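Long-range contact in putative integron gene cassette protein (Uncultured bacterium, PDB 3GHJ), which is of unknown function but belongs to the glyoxalase/bleomycin resistance/dioxygenase superfamily, whose members commonly bind metal ions or small molecules: residues Asn117-Ala129 / Gly133-Leu141. The protein carries 1 engineered substitution. Numbering follows the deposited sequence.
Sequences NQEWMQAVSLYFA and GHALEFTAL. Engineered in segment 117-129: Gln-118 (natural residue Leu).
Val-124 pairs with Ala-140, Leu-126 with Phe-138 and Phe-128 with Leu-136 as the hydrogen-bonded pairs of an antiparallel beta hairpin, strands 123-129 and 135-140. With strands 88-93 and 113-118 this hairpin makes a four-stranded sheet of order 1-4-3-2, the βαβββ module of the glyoxalase/bleomycin resistance fold. Six backbone bonds, two per pair, fix the register; Ala-140 N to Val-124 O, for example, measures 2.8 Å.

Apolar packing fills the face turned to helix 98-107. Phe-128 turns one edge to the face of Phe-138, a tilted edge-to-face pair with centroids 4.9 Å apart and planes at 58°. Phe-128 CG stands between the backbone N and the carbonyl carbon (chi1 61°), which swings the ring across the partner strand, where Leu-136 CB lies over one ring face in a CH-pi contact 3.9 Å from the centroid of the Phe-128 ring. Leu-126 CD1 touches the edge of Phe-138 at CD2, 4.1 Å away, while Leu-105 of the helix packs on both phenylalanines.

Polar contacts gather on the opposite face round Glu-137. Its CG is anti to the backbone N and the chain runs extended, placing the carboxylate alongside the Tyr-127 ring, with planes 46° apart. Ser-125 OG donates to Glu-137 OE2 at 2.7 Å and Thr-139 OG1 donates to the same oxygen, the two arriving from opposite faces of the carboxylate. Gripped by both hydroxyls, OE2 holds the carboxylate against rotation, and Glu-31 OE2 of the second subunit lies close to Glu-137 OE1. One water bridges Glu-137 OE1, to which it donates at 2.7 Å, and Tyr-127 OH, lying in the plane of the tyrosine ring.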
ATOM      1  N   ASN A 117       5.229  19.281  -6.554  1.00 21.53           N
ATOM      2  CA  ASN A 117       6.520  18.746  -6.953  1.00 23.14           C
ATOM      3  C   ASN A 117       7.261  18.183  -5.748  1.00 23.82           C
ATOM      4  O   ASN A 117       7.334  18.824  -4.702  1.00 26.11           O
ATOM      5  CB  ASN A 117       7.369  19.824  -7.634  1.00 25.93           C
ATOM      6  CG  ASN A 117       6.912  20.116  -9.052  1.00 28.81           C
ATOM      7  OD1 ASN A 117       6.317  19.265  -9.717  1.00 29.61           O
ATOM      8  ND2 ASN A 117       7.196  21.324  -9.525  1.00 30.93           N
ATOM      9  N   GLN A 118       7.775  16.967  -5.897  1.00 22.98           N
ATOM     10  CA  GLN A 118       8.595  16.329  -4.875  1.00 23.95           C
ATOM     11  C   GLN A 118      10.012  16.292  -5.413  1.00 25.01           C
ATOM     12  O   GLN A 118      10.453  15.281  -5.961  1.00 23.63           O
ATOM     13  CB  GLN A 118       8.110  14.901  -4.617  1.00 24.34           C
ATOM     14  CG  GLN A 118       6.602  14.780  -4.425  1.00 26.09           C
ATOM     15  CD  GLN A 118       6.143  15.287  -3.069  1.00 27.07           C
ATOM     16  OE1 GLN A 118       6.927  15.850  -2.306  1.00 28.09           O
ATOM     17  NE2 GLN A 118       4.866  15.083  -2.763  1.00 26.84           N
ATOM     18  N   GLU A 119      10.710  17.417  -5.290  1.00 28.11           N
ATOM     19  CA  GLU A 119      12.014  17.579  -5.920  1.00 32.16           C
ATOM     20  C   GLU A 119      12.989  16.494  -5.480  1.00 27.19           C
ATOM     21  O   GLU A 119      13.687  15.902  -6.307  1.00 26.62           O
ATOM     22  CB  GLU A 119      12.592  18.964  -5.611  1.00 40.99           C
ATOM     23  CG  GLU A 119      11.824  20.122  -6.239  1.00 49.31           C
ATOM     24  CD  GLU A 119      12.375  21.485  -5.856  1.00 56.18           C
ATOM     25  OE1 GLU A 119      13.238  21.559  -4.955  1.00 58.49           O
ATOM     26  OE2 GLU A 119      11.941  22.487  -6.462  1.00 58.49           O
ATOM     27  N   TRP A 120      13.015  16.214  -4.182  1.00 24.95           N
ATOM     28  CA  TRP A 120      13.986  15.267  -3.649  1.00 23.07           C
ATOM     29  C   TRP A 120      13.870  13.880  -4.274  1.00 23.72           C
ATOM     30  O   TRP A 120      14.855  13.160  -4.360  1.00 24.80           O
ATOM     31  CB  TRP A 120      13.944  15.206  -2.116  1.00 22.03           C
ATOM     32  CG  TRP A 120      12.667  14.672  -1.533  1.00 22.61           C
ATOM     33  CD1 TRP A 120      11.574  15.397  -1.152  1.00 23.42           C
ATOM     34  CD2 TRP A 120      12.362  13.302  -1.239  1.00 22.32           C
ATOM     35  NE1 TRP A 120      10.606  14.563  -0.645  1.00 23.25           N
ATOM     36  CE2 TRP A 120      11.063  13.272  -0.691  1.00 22.99           C
ATOM     37  CE3 TRP A 120      13.059  12.099  -1.389  1.00 20.69           C
ATOM     38  CZ2 TRP A 120      10.445  12.086  -0.289  1.00 22.88           C
ATOM     39  CZ3 TRP A 120      12.440  10.915  -0.988  1.00 20.96           C
ATOM     40  CH2 TRP A 120      11.146  10.924  -0.448  1.00 21.74           C
HETATM   41  N   MSE A 121      12.676  13.509  -4.733  1.00 23.09           N
HETATM   42  CA  MSE A 121      12.515  12.203  -5.368  1.00 24.04           C
HETATM   43  C   MSE A 121      12.155  12.306  -6.848  1.00 24.02           C
HETATM   44  O   MSE A 121      11.763  11.317  -7.469  1.00 23.52           O
HETATM   45  CB  MSE A 121      11.495  11.341  -4.612  1.00 25.22           C
HETATM   46  CG  MSE A 121      10.164  12.012  -4.370  1.00 23.42           C
HETATM   47 SE   MSE A 121       8.854  10.873  -3.415  0.74 20.85          SE
HETATM   48  CE  MSE A 121       8.465   9.526  -4.777  1.00 20.97           C
ATOM     49  N   GLN A 122      12.318  13.499  -7.411  0.61 23.67           N
ATOM     50  CA  GLN A 122      11.985  13.746  -8.811  0.61 24.24           C
ATOM     51  C   GLN A 122      10.601  13.197  -9.143  0.61 22.76           C
ATOM     52  O   GLN A 122      10.436  12.435 -10.093  0.61 22.93           O
ATOM     53  CB  GLN A 122      13.031  13.122  -9.741  0.61 27.10           C
ATOM     54  CG  GLN A 122      14.439  13.687  -9.582  0.61 30.11           C
ATOM     55  CD  GLN A 122      15.239  12.982  -8.501  0.61 32.91           C
ATOM     56  OE1 GLN A 122      15.049  11.793  -8.247  0.61 33.42           O
ATOM     57  NE2 GLN A 122      16.149  13.713  -7.867  0.61 34.22           N
ATOM     58  N   ALA A 123       9.611  13.590  -8.349  1.00 20.82           N
ATOM     59  CA  ALA A 123       8.256  13.081  -8.512  1.00 18.46           C
ATOM     60  C   ALA A 123       7.250  14.215  -8.486  1.00 17.86           C
ATOM     61  O   ALA A 123       7.560  15.330  -8.058  1.00 19.97           O
ATOM     62  CB  ALA A 123       7.938  12.070  -7.407  1.00 19.73           C
ATOM     63  N   VAL A 124       6.035  13.914  -8.940  1.00 16.01           N
ATOM     64  CA  VAL A 124       4.918  14.847  -8.890  1.00 15.49           C
ATOM     65  C   VAL A 124       3.736  14.121  -8.253  1.00 13.70           C
ATOM     66  O   VAL A 124       3.462  12.974  -8.599  1.00 15.25           O
ATOM     67  CB  VAL A 124       4.503  15.300 -10.305  1.00 17.00           C
ATOM     68  CG1 VAL A 124       3.341  16.278 -10.220  1.00 17.62           C
ATOM     69  CG2 VAL A 124       5.684  15.928 -11.030  1.00 18.80           C
ATOM     70  N   SER A 125       3.048  14.780  -7.326  1.00 12.57           N
ATOM     71  CA  SER A 125       1.942  14.140  -6.617  1.00 12.34           C
ATOM     72  C   SER A 125       0.642  14.913  -6.719  1.00 11.87           C
ATOM     73  O   SER A 125       0.633  16.146  -6.766  1.00 13.00           O
ATOM     74  CB  SER A 125       2.269  13.977  -5.134  1.00 14.95           C
ATOM     75  OG  SER A 125       3.408  13.160  -4.933  1.00 18.06           O
ATOM     76  N   LEU A 126      -0.464  14.181  -6.747  1.00 11.28           N
ATOM     77  CA  LEU A 126      -1.779  14.744  -6.514  1.00 10.25           C
ATOM     78  C   LEU A 126      -2.346  14.115  -5.263  1.00  9.21           C
ATOM     79  O   LEU A 126      -2.151  12.922  -5.033  1.00 10.14           O
ATOM     80  CB  LEU A 126      -2.729  14.410  -7.656  1.00 11.61           C
ATOM     81  CG  LEU A 126      -2.395  14.996  -9.021  1.00 11.71           C
ATOM     82  CD1 LEU A 126      -3.316  14.374 -10.045  1.00 13.38           C
ATOM     83  CD2 LEU A 126      -2.558  16.520  -8.970  1.00 13.94           C
ATOM     84  N   TYR A 127      -3.083  14.893  -4.482  1.00 10.53           N
ATOM     85  CA  TYR A 127      -3.649  14.411  -3.228  1.00 11.03           C
ATOM     86  C   TYR A 127      -5.155  14.576  -3.207  1.00 10.49           C
ATOM     87  O   TYR A 127      -5.678  15.606  -3.636  1.00 12.58           O
ATOM     88  CB  TYR A 127      -3.039  15.169  -2.051  1.00 12.44           C
ATOM     89  CG  TYR A 127      -1.560  14.928  -1.874  1.00 13.94           C
ATOM     90  CD1 TYR A 127      -0.625  15.825  -2.377  1.00 15.96           C
ATOM     91  CD2 TYR A 127      -1.096  13.791  -1.222  1.00 15.27           C
ATOM     92  CE1 TYR A 127       0.739  15.602  -2.222  1.00 16.25           C
ATOM     93  CE2 TYR A 127       0.266  13.561  -1.058  1.00 17.10           C
ATOM     94  CZ  TYR A 127       1.173  14.473  -1.556  1.00 17.63           C
ATOM     95  OH  TYR A 127       2.524  14.250  -1.391  1.00 19.47           O
ATOM     96  N   PHE A 128      -5.859  13.572  -2.707  1.00 10.04           N
ATOM     97  CA  PHE A 128      -7.312  13.625  -2.613  1.00  9.63           C
ATOM     98  C   PHE A 128      -7.775  12.618  -1.581  1.00  9.43           C
ATOM     99  O   PHE A 128      -7.000  11.754  -1.147  1.00 11.01           O
ATOM    100  CB  PHE A 128      -7.971  13.334  -3.971  1.00  9.72           C
ATOM    101  CG  PHE A 128      -7.652  11.967  -4.533  1.00  9.73           C
ATOM    102  CD1 PHE A 128      -6.467  11.745  -5.214  1.00  9.97           C
ATOM    103  CD2 PHE A 128      -8.546  10.913  -4.377  1.00 10.35           C
ATOM    104  CE1 PHE A 128      -6.172  10.485  -5.742  1.00  9.98           C
ATOM    105  CE2 PHE A 128      -8.261   9.650  -4.897  1.00 10.24           C
ATOM    106  CZ  PHE A 128      -7.070   9.436  -5.577  1.00 10.50           C
ATOM    107  N   ALA A 129      -9.034  12.735  -1.181  1.00 11.20           N
ATOM    108  CA  ALA A 129      -9.633  11.871  -0.172  1.00 11.56           C
ATOM    109  C   ALA A 129     -10.533  10.806  -0.783  1.00 11.34           C
ATOM    110  O   ALA A 129     -11.166  11.031  -1.815  1.00 12.64           O
ATOM    111  CB  ALA A 129     -10.432  12.715   0.835  1.00 13.14           C
ATOM    112  N   GLY A 133     -12.173   9.695   4.102  1.00 10.06           N
ATOM    113  CA  GLY A 133     -11.194  10.699   4.453  1.00 11.25           C
ATOM    114  C   GLY A 133      -9.773  10.173   4.489  1.00 10.54           C
ATOM    115  O   GLY A 133      -8.881  10.836   5.013  1.00 11.26           O
ATOM    116  N   HIS A 134      -9.542   8.988   3.935  1.00  8.92           N
ATOM    117  CA  HIS A 134      -8.160   8.553   3.822  1.00  8.69           C
ATOM    118  C   HIS A 134      -7.410   9.470   2.879  1.00  8.58           C
ATOM    119  O   HIS A 134      -8.001  10.075   1.967  1.00  9.94           O
ATOM    120  CB  HIS A 134      -8.073   7.106   3.355  1.00  8.13           C
ATOM    121  CG  HIS A 134      -8.590   6.143   4.365  1.00  8.45           C
ATOM    122  ND1 HIS A 134      -8.242   6.216   5.697  1.00  8.59           N
ATOM    123  CD2 HIS A 134      -9.455   5.106   4.252  1.00  9.25           C
ATOM    124  CE1 HIS A 134      -8.863   5.256   6.360  1.00  9.13           C
ATOM    125  NE2 HIS A 134      -9.598   4.564   5.507  1.00  8.83           N
ATOM    126  N   ALA A 135      -6.114   9.598   3.119  1.00  9.80           N
ATOM    127  CA  ALA A 135      -5.269  10.475   2.328  1.00  9.23           C
ATOM    128  C   ALA A 135      -4.708   9.700   1.148  1.00  8.19           C
ATOM    129  O   ALA A 135      -3.678   9.026   1.269  1.00  9.81           O
ATOM    130  CB  ALA A 135      -4.142  11.027   3.205  1.00 10.64           C
ATOM    131  N   LEU A 136      -5.398   9.772   0.015  1.00  8.28           N
ATOM    132  CA  LEU A 136      -4.950   9.098  -1.196  1.00  7.76           C
ATOM    133  C   LEU A 136      -4.076  10.020  -2.028  1.00  7.85           C
ATOM    134  O   LEU A 136      -4.069  11.244  -1.846  1.00 10.08           O
ATOM    135  CB  LEU A 136      -6.145   8.594  -2.019  1.00  9.37           C
ATOM    136  CG  LEU A 136      -6.731   7.238  -1.617  1.00  8.39           C
ATOM    137  CD1 LEU A 136      -7.205   7.253  -0.166  1.00  9.69           C
ATOM    138  CD2 LEU A 136      -7.873   6.850  -2.563  1.00 10.51           C
ATOM    139  N   GLU A 137      -3.330   9.424  -2.941  1.00  8.09           N
ATOM    140  CA  GLU A 137      -2.356  10.156  -3.726  1.00  8.11           C
ATOM    141  C   GLU A 137      -2.155   9.444  -5.056  1.00  8.43           C
ATOM    142  O   GLU A 137      -2.239   8.212  -5.130  1.00  8.98           O
ATOM    143  CB  GLU A 137      -1.040  10.248  -2.939  1.00 10.02           C
ATOM    144  CG  GLU A 137       0.133  10.837  -3.698  1.00 10.52           C
ATOM    145  CD  GLU A 137       1.439  10.752  -2.933  1.00 13.02           C
ATOM    146  OE1 GLU A 137       1.416  10.441  -1.719  1.00 13.14           O
ATOM    147  OE2 GLU A 137       2.496  10.982  -3.554  1.00 14.86           O
ATOM    148  N   PHE A 138      -1.938  10.226  -6.113  1.00  8.23           N
ATOM    149  CA  PHE A 138      -1.351   9.717  -7.344  1.00  8.31           C
ATOM    150  C   PHE A 138       0.080  10.236  -7.384  1.00  8.73           C
ATOM    151  O   PHE A 138       0.304  11.437  -7.202  1.00 10.38           O
ATOM    152  CB  PHE A 138      -2.090  10.226  -8.585  1.00  8.47           C
ATOM    153  CG  PHE A 138      -3.498   9.710  -8.739  1.00  9.33           C
ATOM    154  CD1 PHE A 138      -3.871   8.460  -8.280  1.00 11.02           C
ATOM    155  CD2 PHE A 138      -4.447  10.474  -9.408  1.00 12.01           C
ATOM    156  CE1 PHE A 138      -5.175   8.002  -8.452  1.00 11.94           C
ATOM    157  CE2 PHE A 138      -5.742  10.019  -9.579  1.00 11.98           C
ATOM    158  CZ  PHE A 138      -6.108   8.782  -9.113  1.00 11.90           C
ATOM    159  N   THR A 139       1.038   9.349  -7.619  1.00  9.51           N
ATOM    160  CA  THR A 139       2.452   9.717  -7.667  1.00 10.19           C
ATOM    161  C   THR A 139       3.014   9.380  -9.033  1.00  9.65           C
ATOM    162  O   THR A 139       2.880   8.253  -9.509  1.00 11.36           O
ATOM    163  CB  THR A 139       3.276   8.921  -6.634  1.00 11.85           C
ATOM    164  OG1 THR A 139       2.613   8.925  -5.360  1.00 13.98           O
ATOM    165  CG2 THR A 139       4.681   9.513  -6.496  1.00 12.97           C
ATOM    166  N   ALA A 140       3.652  10.369  -9.663  1.00 10.53           N
ATOM    167  CA  ALA A 140       4.314  10.169 -10.949  1.00 13.08           C
ATOM    168  C   ALA A 140       5.827  10.338 -10.787  1.00 16.32           C
ATOM    169  O   ALA A 140       6.279  11.304 -10.179  1.00 17.11           O
ATOM    170  CB  ALA A 140       3.761  11.160 -11.989  1.00 13.84           C
ATOM    171  N   LEU A 141       6.587   9.397 -11.340  1.00 19.95           N
ATOM    172  CA  LEU A 141       8.036   9.351 -11.148  1.00 24.86           C
ATOM    173  C   LEU A 141       8.766   9.358 -12.477  1.00 30.08           C
ATOM    174  O   LEU A 141       9.979   9.141 -12.497  1.00 31.18           O
ATOM    175  CB  LEU A 141       8.450   8.089 -10.382  1.00 26.72           C
ATOM    176  CG  LEU A 141       8.015   7.918  -8.931  1.00 27.35           C
ATOM    177  CD1 LEU A 141       6.645   7.256  -8.861  1.00 27.10           C
ATOM    178  CD2 LEU A 141       9.048   7.097  -8.183  1.00 28.21           C
ATOM    179  OXT LEU A 141       8.173   9.561 -13.536  1.00 33.31           O
TER
HETATM  180  O   HOH W   1       3.247  11.843  -0.396  1.00 20.93           O